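Local coordinates for malonyl CoA-acyl carrier protein transacylase (Burkholderia pseudomallei 1710b, PDB 3EZO) that probably transfers the malonyl group of malonyl-CoA to the holo acyl carrier protein, the step that supplies malonyl units to fatty-acid synthesis, at residues Ala78-Arg81 against Ala82-Ala86; Val120-Arg123 against Ala124-Gln128; Trp263-Cys266 against Val267-Ile270. One frame throughout, in Å; residues are numbered along the deposited sequence. Where two conformers were deposited one is given.

Contact 1: Ala78-Arg81 against Ala82-Ala86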
loop_
_atom_site.group_PDB
_atom_site.type_symbol
_atom_site.label_atom_id
_atom_site.label_comp_id
_atom_site.label_asym_id
_atom_site.label_seq_id
_atom_site.Cartn_x
_atom_site.Cartn_y
_atom_site.Cartn_z
ATOM N N ALA A 78 14.114 -1.881 -1.698
ATOM C CA ALA A 78 15.241 -2.585 -2.288
ATOM C C ALA A 78 15.204 -2.416 -3.775
ATOM O O ALA A 78 16.235 -2.189 -4.411
ATOM C CB ALA A 78 15.210 -4.106 -1.915
ATOM N N CYS A 79 14.015 -2.548 -4.345
ATOM C CA CYS A 79 13.848 -2.471 -5.777
ATOM C C CYS A 79 14.124 -1.057 -6.289
ATOM O O CYS A 79 14.689 -0.878 -7.393
ATOM C CB CYS A 79 12.457 -2.911 -6.200
ATOM S SG CYS A 79 12.112 -4.672 -6.085
ATOM N N TYR A 80 13.767 -0.074 -5.483
ATOM C CA TYR A 80 14.026 1.330 -5.810
ATOM C C TYR A 80 15.508 1.617 -5.792
ATOM O O TYR A 80 16.014 2.276 -6.699
ATOM C CB TYR A 80 13.265 2.308 -4.887
ATOM C CG TYR A 80 13.388 3.766 -5.345
ATOM C CD1 TYR A 80 12.697 4.207 -6.444
ATOM C CD2 TYR A 80 14.246 4.654 -4.715
ATOM C CE1 TYR A 80 12.802 5.504 -6.894
ATOM C CE2 TYR A 80 14.374 5.972 -5.159
ATOM C CZ TYR A 80 13.654 6.377 -6.258
ATOM O OH TYR A 80 13.742 7.660 -6.745
ATOM N N ARG A 81 16.199 1.141 -4.748
ATOM C CA ARG A 81 17.635 1.310 -4.650
ATOM C C ARG A 81 18.364 0.591 -5.831
ATOM O O ARG A 81 19.335 1.116 -6.348
ATOM C CB ARG A 81 18.156 0.852 -3.264
ATOM C CG ARG A 81 17.992 1.868 -2.131
ATOM C CD ARG A 81 18.497 1.341 -0.823
ATOM N NE ARG A 81 18.620 2.329 0.256
ATOM C CZ ARG A 81 18.839 2.007 1.530
ATOM N NH1 ARG A 81 18.903 0.738 1.894
ATOM N NH2 ARG A 81 18.953 2.923 2.475
ATOM N N ALA A 82 17.886 -0.571 -6.271
ATOM C CA ALA A 82 18.456 -1.275 -7.465
ATOM C C ALA A 82 18.267 -0.460 -8.738
ATOM O O ALA A 82 19.134 -0.426 -9.640
ATOM C CB ALA A 82 17.808 -2.620 -7.640
ATOM N N TRP A 83 17.097 0.159 -8.854
ATOM C CA TRP A 83 16.821 1.043 -9.981
ATOM C C TRP A 83 17.887 2.151 -10.034
ATOM O O TRP A 83 18.468 2.399 -11.072
ATOM C CB TRP A 83 15.399 1.597 -9.883
ATOM C CG TRP A 83 15.057 2.695 -10.838
ATOM C CD1 TRP A 83 15.119 4.011 -10.591
ATOM C CD2 TRP A 83 14.568 2.556 -12.173
ATOM N NE1 TRP A 83 14.683 4.726 -11.678
ATOM C CE2 TRP A 83 14.347 3.849 -12.670
ATOM C CE3 TRP A 83 14.311 1.465 -13.000
ATOM C CZ2 TRP A 83 13.872 4.085 -13.946
ATOM C CZ3 TRP A 83 13.843 1.689 -14.263
ATOM C CH2 TRP A 83 13.622 3.004 -14.735
ATOM N N GLN A 84 18.169 2.779 -8.901
ATOM C CA GLN A 84 19.187 3.838 -8.820
ATOM C C GLN A 84 20.606 3.352 -9.140
ATOM O O GLN A 84 21.312 4.053 -9.890
ATOM C CB GLN A 84 19.216 4.491 -7.433
ATOM C CG GLN A 84 17.981 5.318 -7.082
ATOM C CD GLN A 84 18.006 5.762 -5.629
ATOM O OE1 GLN A 84 17.989 4.928 -4.732
ATOM N NE2 GLN A 84 18.045 7.078 -5.387
ATOM N N GLN A 85 21.007 2.225 -8.508
ATOM C CA GLN A 85 22.306 1.560 -8.708
ATOM C C GLN A 85 22.528 1.275 -10.189
ATOM O O GLN A 85 23.660 1.361 -10.659
ATOM C CB GLN A 85 22.497 0.264 -7.830
ATOM C CG GLN A 85 24.003 -0.360 -7.797
ATOM C CD GLN A 85 24.141 -1.887 -7.361
ATOM O OE1 GLN A 85 23.522 -2.344 -6.426
ATOM N NE2 GLN A 85 25.026 -2.628 -8.041
ATOM N N ALA A 86 21.450 0.962 -10.907
ATOM C CA ALA A 86 21.460 0.723 -12.334
ATOM C C ALA A 86 21.466 1.998 -13.153
ATOM O O ALA A 86 21.488 1.934 -14.386
ATOM C CB ALA A 86 20.234 -0.154 -12.756
#
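Q84 lays its side-chain amide against the ring of Y80, an i to i+4 side-chain contact at the C-terminal end of helix 65-85, which flanks the parallel sheet of the alpha/beta acyltransferase domain. The touch is between CD of Q84 and CE2 of Y80, 3.7 Å apart, with ring and amide planes inclined by 40°. It depends on two different first torsions: CG of Y80 stands anti to the backbone N (chi1 -172°), whereas CG of Q84 lies beside its own N and the chain then runs extended, back along the helix. OE1 of Q84 consequently ends 3.6 Å from CA of R81. CG of R81 passes 4.0 Å from the same OE1 of Q84, while its guanidinium goes to helix 33-46, in a salt bridge to E41 and a hydrogen bond to T38. On the inner side C79 and Y80 meet C281 of strand 277-281, while W83 packs on helix 306-314, turns edge-to-face with F13 and gives its NE1 hydrogen to the carbonyl of A89. Regular i to i+4 bonds run beneath all these side chains. The straightest of them, 170° at the hydrogen, joins N of Q85 to O of R81 over 2.9 Å.

Contact 2: Val120-Arg123 against Ala124-Gln128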
loop_
_atom_site.group_PDB
_atom_site.type_symbol
_atom_site.label_atom_id
_atom_site.label_comp_id
_atom_site.label_asym_id
_atom_site.label_seq_id
_atom_site.Cartn_x
_atom_site.Cartn_y
_atom_site.Cartn_z
ATOM N N VAL A 120 6.725 1.373 10.354
ATOM C CA VAL A 120 5.724 0.511 9.756
ATOM C C VAL A 120 5.491 -0.748 10.573
ATOM O O VAL A 120 4.383 -1.275 10.570
ATOM C CB VAL A 120 5.974 0.197 8.273
ATOM C CG1 VAL A 120 6.185 1.500 7.523
ATOM C CG2 VAL A 120 7.172 -0.780 8.101
ATOM N N ARG A 121 6.506 -1.214 11.297
ATOM C CA ARG A 121 6.284 -2.277 12.303
ATOM C C ARG A 121 5.266 -1.813 13.340
ATOM O O ARG A 121 4.282 -2.508 13.652
ATOM C CB ARG A 121 7.582 -2.645 13.000
ATOM C CG ARG A 121 7.450 -3.773 13.990
ATOM C CD ARG A 121 8.832 -4.234 14.468
ATOM N NE ARG A 121 9.534 -3.142 15.163
ATOM C CZ ARG A 121 10.724 -3.239 15.754
ATOM N NH1 ARG A 121 11.399 -4.376 15.766
ATOM N NH2 ARG A 121 11.235 -2.174 16.332
ATOM N N PHE A 122 5.495 -0.619 13.860
ATOM C CA PHE A 122 4.555 -0.032 14.807
ATOM C C PHE A 122 3.152 0.156 14.183
ATOM O O PHE A 122 2.144 -0.219 14.779
ATOM C CB PHE A 122 5.067 1.289 15.327
ATOM C CG PHE A 122 4.130 1.916 16.317
ATOM C CD1 PHE A 122 4.190 1.561 17.665
ATOM C CD2 PHE A 122 3.119 2.800 15.894
ATOM C CE1 PHE A 122 3.326 2.132 18.596
ATOM C CE2 PHE A 122 2.234 3.342 16.815
ATOM C CZ PHE A 122 2.335 2.999 18.160
ATOM N N ARG A 123 3.099 0.700 12.963
ATOM C CA ARG A 123 1.833 0.864 12.265
ATOM C C ARG A 123 1.080 -0.470 12.206
ATOM O O ARG A 123 -0.128 -0.531 12.460
ATOM C CB ARG A 123 2.073 1.349 10.843
ATOM C CG ARG A 123 0.810 1.430 9.984
ATOM C CD ARG A 123 1.174 2.040 8.608
ATOM N NE ARG A 123 0.022 2.324 7.713
ATOM C CZ ARG A 123 -0.488 1.484 6.827
ATOM N NH1 ARG A 123 -0.042 0.215 6.708
ATOM N NH2 ARG A 123 -1.482 1.889 6.057
ATOM N N ALA A 124 1.786 -1.533 11.833
ATOM C CA ALA A 124 1.173 -2.873 11.778
ATOM C C ALA A 124 0.588 -3.262 13.127
ATOM O O ALA A 124 -0.563 -3.715 13.196
ATOM C CB ALA A 124 2.168 -3.930 11.277
ATOM N N GLN A 125 1.349 -3.066 14.194
ATOM C CA GLN A 125 0.902 -3.395 15.564
ATOM C C GLN A 125 -0.368 -2.593 15.945
ATOM O O GLN A 125 -1.355 -3.176 16.436
ATOM C CB GLN A 125 2.066 -3.162 16.560
ATOM C CG GLN A 125 1.692 -2.722 18.024
ATOM C CD GLN A 125 0.968 -3.801 18.821
ATOM O OE1 GLN A 125 1.300 -5.009 18.738
ATOM N NE2 GLN A 125 -0.025 -3.374 19.616
ATOM N N ALA A 126 -0.328 -1.274 15.685
ATOM C CA ALA A 126 -1.437 -0.381 15.917
ATOM C C ALA A 126 -2.714 -0.792 15.198
ATOM O O ALA A 126 -3.771 -0.816 15.785
ATOM C CB ALA A 126 -1.043 1.078 15.503
ATOM N N MET A 127 -2.615 -1.036 13.900
ATOM C CA MET A 127 -3.762 -1.392 13.088
ATOM C C MET A 127 -4.365 -2.770 13.482
ATOM O O MET A 127 -5.595 -2.978 13.436
ATOM C CB MET A 127 -3.381 -1.392 11.615
ATOM C CG MET A 127 -2.941 0.006 11.061
ATOM S SD MET A 127 -2.513 -0.141 9.291
ATOM C CE MET A 127 -4.123 -0.236 8.560
ATOM N N GLN A 128 -3.500 -3.697 13.894
ATOM C CA GLN A 128 -3.962 -5.038 14.243
ATOM C C GLN A 128 -4.666 -5.063 15.616
ATOM O O GLN A 128 -5.460 -5.936 15.871
ATOM C CB GLN A 128 -2.787 -6.028 14.171
ATOM C CG GLN A 128 -3.161 -7.487 14.379
ATOM C CD GLN A 128 -4.124 -7.999 13.315
ATOM O OE1 GLN A 128 -5.124 -8.647 13.668
ATOM N NE2 GLN A 128 -3.870 -7.667 12.018
#
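M127 sets its sulfur over one face of the R123 guanidinium, one turn apart on helix 113-128. SD sits 3.5 Å above the plane, over the centre of the group, and SD of M127 is closest to CZ and NH1 of R123, 3.6 Å from each. The arginine reaches this place fully extended from CG to NE, then turns its flat end with chi4 at -90°, broadside to the sulfur. On the methionine, CG lies beside the backbone N (chi1 -63°) and comes to 3.2 Å from O of R123, the carbonyl that also accepts the M127 N-H over 2.9 Å. This buried side is closely filled: L99 and Y102 of helix 99-107 and L218 of helix 212-223 pack on R123, while F206 and L211 cover M127. Hydrogen bonds from NH1 of R123 to Q69 and from NH2 to Q256 and S98 fix the rotation of the guanidinium.

The other flank is looser. CE2 of F122 only grazes CB of A126 at 4.2 Å, and the ring finds a stacking partner in Y221. Q125, exposed, bends at chi2; its CB rests 3.4 Å from O of F122, and its amide end leads away from the preceding turn. Even here the backbone remains regular, with A126 N bonding O of F122 over 2.8 Å at 175°, almost straight.

S98 and H207 are the predicted active-site residues, and R123 touches both. A buried arginine beside the serine of a probable GxSxG nucleophile elbow is characteristic of the FabD malonyltransferases, in which it is thought to receive the malonyl carboxylate.

Contact 3: Trp263-Cys266 against Val267-Ile270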
loop_
_atom_site.group_PDB
_atom_site.type_symbol
_atom_site.label_atom_id
_atom_site.label_comp_id
_atom_site.label_asym_id
_atom_site.label_seq_id
_atom_site.Cartn_x
_atom_site.Cartn_y
_atom_site.Cartn_z
ATOM N N TRP A 263 -7.208 4.998 -4.411
ATOM C CA TRP A 263 -6.095 4.629 -5.278
ATOM C C TRP A 263 -6.350 5.005 -6.742
ATOM O O TRP A 263 -5.459 5.540 -7.420
ATOM C CB TRP A 263 -5.739 3.147 -5.148
ATOM C CG TRP A 263 -4.539 2.842 -5.990
ATOM C CD1 TRP A 263 -4.512 2.115 -7.149
ATOM C CD2 TRP A 263 -3.205 3.352 -5.804
ATOM N NE1 TRP A 263 -3.245 2.095 -7.659
ATOM C CE2 TRP A 263 -2.416 2.846 -6.859
ATOM C CE3 TRP A 263 -2.601 4.143 -4.838
ATOM C CZ2 TRP A 263 -1.040 3.136 -6.979
ATOM C CZ3 TRP A 263 -1.259 4.435 -4.955
ATOM C CH2 TRP A 263 -0.489 3.951 -6.037
ATOM N N VAL A 264 -7.555 4.739 -7.223
ATOM C CA VAL A 264 -7.965 5.187 -8.546
ATOM C C VAL A 264 -7.643 6.656 -8.723
ATOM O O VAL A 264 -6.990 7.051 -9.675
ATOM C CB VAL A 264 -9.491 4.895 -8.808
ATOM C CG1 VAL A 264 -9.999 5.567 -10.116
ATOM C CG2 VAL A 264 -9.733 3.404 -8.831
ATOM N N GLU A 265 -8.050 7.480 -7.775
ATOM C CA GLU A 265 -7.842 8.920 -7.869
ATOM C C GLU A 265 -6.379 9.332 -7.861
ATOM O O GLU A 265 -5.993 10.308 -8.519
ATOM C CB GLU A 265 -8.612 9.605 -6.731
ATOM C CG GLU A 265 -10.118 9.570 -6.958
ATOM C CD GLU A 265 -10.882 10.083 -5.763
ATOM O OE1 GLU A 265 -11.116 9.296 -4.821
ATOM O OE2 GLU A 265 -11.196 11.292 -5.740
ATOM N N CYS A 266 -5.547 8.592 -7.122
ATOM C CA CYS A 266 -4.107 8.896 -7.085
ATOM C C CYS A 266 -3.485 8.700 -8.468
ATOM O O CYS A 266 -2.724 9.544 -8.948
ATOM C CB CYS A 266 -3.391 8.022 -6.083
ATOM S SG CYS A 266 -3.685 8.468 -4.363
ATOM N N VAL A 267 -3.846 7.582 -9.093
ATOM C CA VAL A 267 -3.414 7.260 -10.463
ATOM C C VAL A 267 -3.912 8.305 -11.478
ATOM O O VAL A 267 -3.149 8.756 -12.322
ATOM C CB VAL A 267 -3.860 5.835 -10.883
ATOM C CG1 VAL A 267 -3.555 5.587 -12.344
ATOM C CG2 VAL A 267 -3.166 4.731 -9.988
ATOM N N GLN A 268 -5.181 8.710 -11.363
ATOM C CA GLN A 268 -5.718 9.741 -12.229
ATOM C C GLN A 268 -5.029 11.072 -12.022
ATOM O O GLN A 268 -4.818 11.804 -12.977
ATOM C CB GLN A 268 -7.221 9.880 -11.996
ATOM C CG GLN A 268 -7.962 8.612 -12.400
ATOM C CD GLN A 268 -9.415 8.645 -12.052
ATOM O OE1 GLN A 268 -9.835 9.292 -11.080
ATOM N NE2 GLN A 268 -10.216 7.937 -12.859
ATOM N N HIS A 269 -4.656 11.369 -10.772
ATOM C CA HIS A 269 -3.934 12.598 -10.445
ATOM C C HIS A 269 -2.604 12.580 -11.185
ATOM O O HIS A 269 -2.208 13.589 -11.794
ATOM C CB HIS A 269 -3.719 12.747 -8.937
ATOM C CG HIS A 269 -2.888 13.922 -8.573
ATOM N ND1 HIS A 269 -3.430 15.085 -8.078
ATOM C CD2 HIS A 269 -1.552 14.139 -8.677
ATOM C CE1 HIS A 269 -2.460 15.954 -7.853
ATOM N NE2 HIS A 269 -1.313 15.410 -8.230
ATOM N N ILE A 270 -1.939 11.425 -11.145
ATOM C CA ILE A 270 -0.628 11.250 -11.794
ATOM C C ILE A 270 -0.747 11.488 -13.303
ATOM O O ILE A 270 0.042 12.229 -13.870
ATOM C CB ILE A 270 -0.026 9.839 -11.467
ATOM C CG1 ILE A 270 0.437 9.831 -9.983
ATOM C CG2 ILE A 270 1.086 9.505 -12.460
ATOM C CD1 ILE A 270 0.682 8.467 -9.409
#
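With CG anti to the backbone N (chi1 -176°), the indole of W263 swings beside the first turn of helix 263-272, while V267 holds CG2 next to its own N and points that methyl back at the ring. CG2 of V267 lies 3.4 Å above the indole plane, displaced toward the rim, with NE1 of W263 as its nearest ring atom at 3.5 Å. It is a CH-pi type of contact over one face, and the same methyl also approaches O of W263, which accepts the V267 N-H in an almost straight bond of 172°.

Farther round the helix V264 and Q268 run side by side in the same direction. CG1 of V264 meets NE2 of Q268 at 3.6 Å, and CG of Q268 is pressed to 3.3 Å from O of V264. E265 turns its carboxylate to R262, in a salt bridge just ahead of the helix. I270 brings CG1 to 3.3 Å from O of C266, and reaches I93 and A12 on two neighbouring strands.

A95 and V14 of the same two strands also touch the indole, as do L287, L290 and I294 of helix 286-294, and H97 meets its ring obliquely. Helix 263-272 therefore packs its apolar side, next to the predicted nucleophile elbow, against the parallel sheet of the alpha/beta acyltransferase domain, and is followed by strand 277-281 of that sheet.

The three contacts come in series along the chain, each a continuous stretch on one helix: contact 1 on helix 65-85, running to its C-terminal end, contact 2 on helix 113-128 and contact 3 on helix 263-272. Their centres lie 24 to 26 Å apart and none touches another, the nearest atoms of contacts 2 and 3 being about 11 Å apart on opposite sides of the chain's centre. Contacts 1 and 3 both meet strand 11-15 of the parallel sheet, contact 1 also strand 277-281 and contact 3 also strand 93-96, while helix 65-85 sends Q69 to contact 2. Contact 2 lies at the predicted active site; W263 of contact 3 is about 8 Å from S98 between side chains, and contact 1 lies away from the predicted active-site residues.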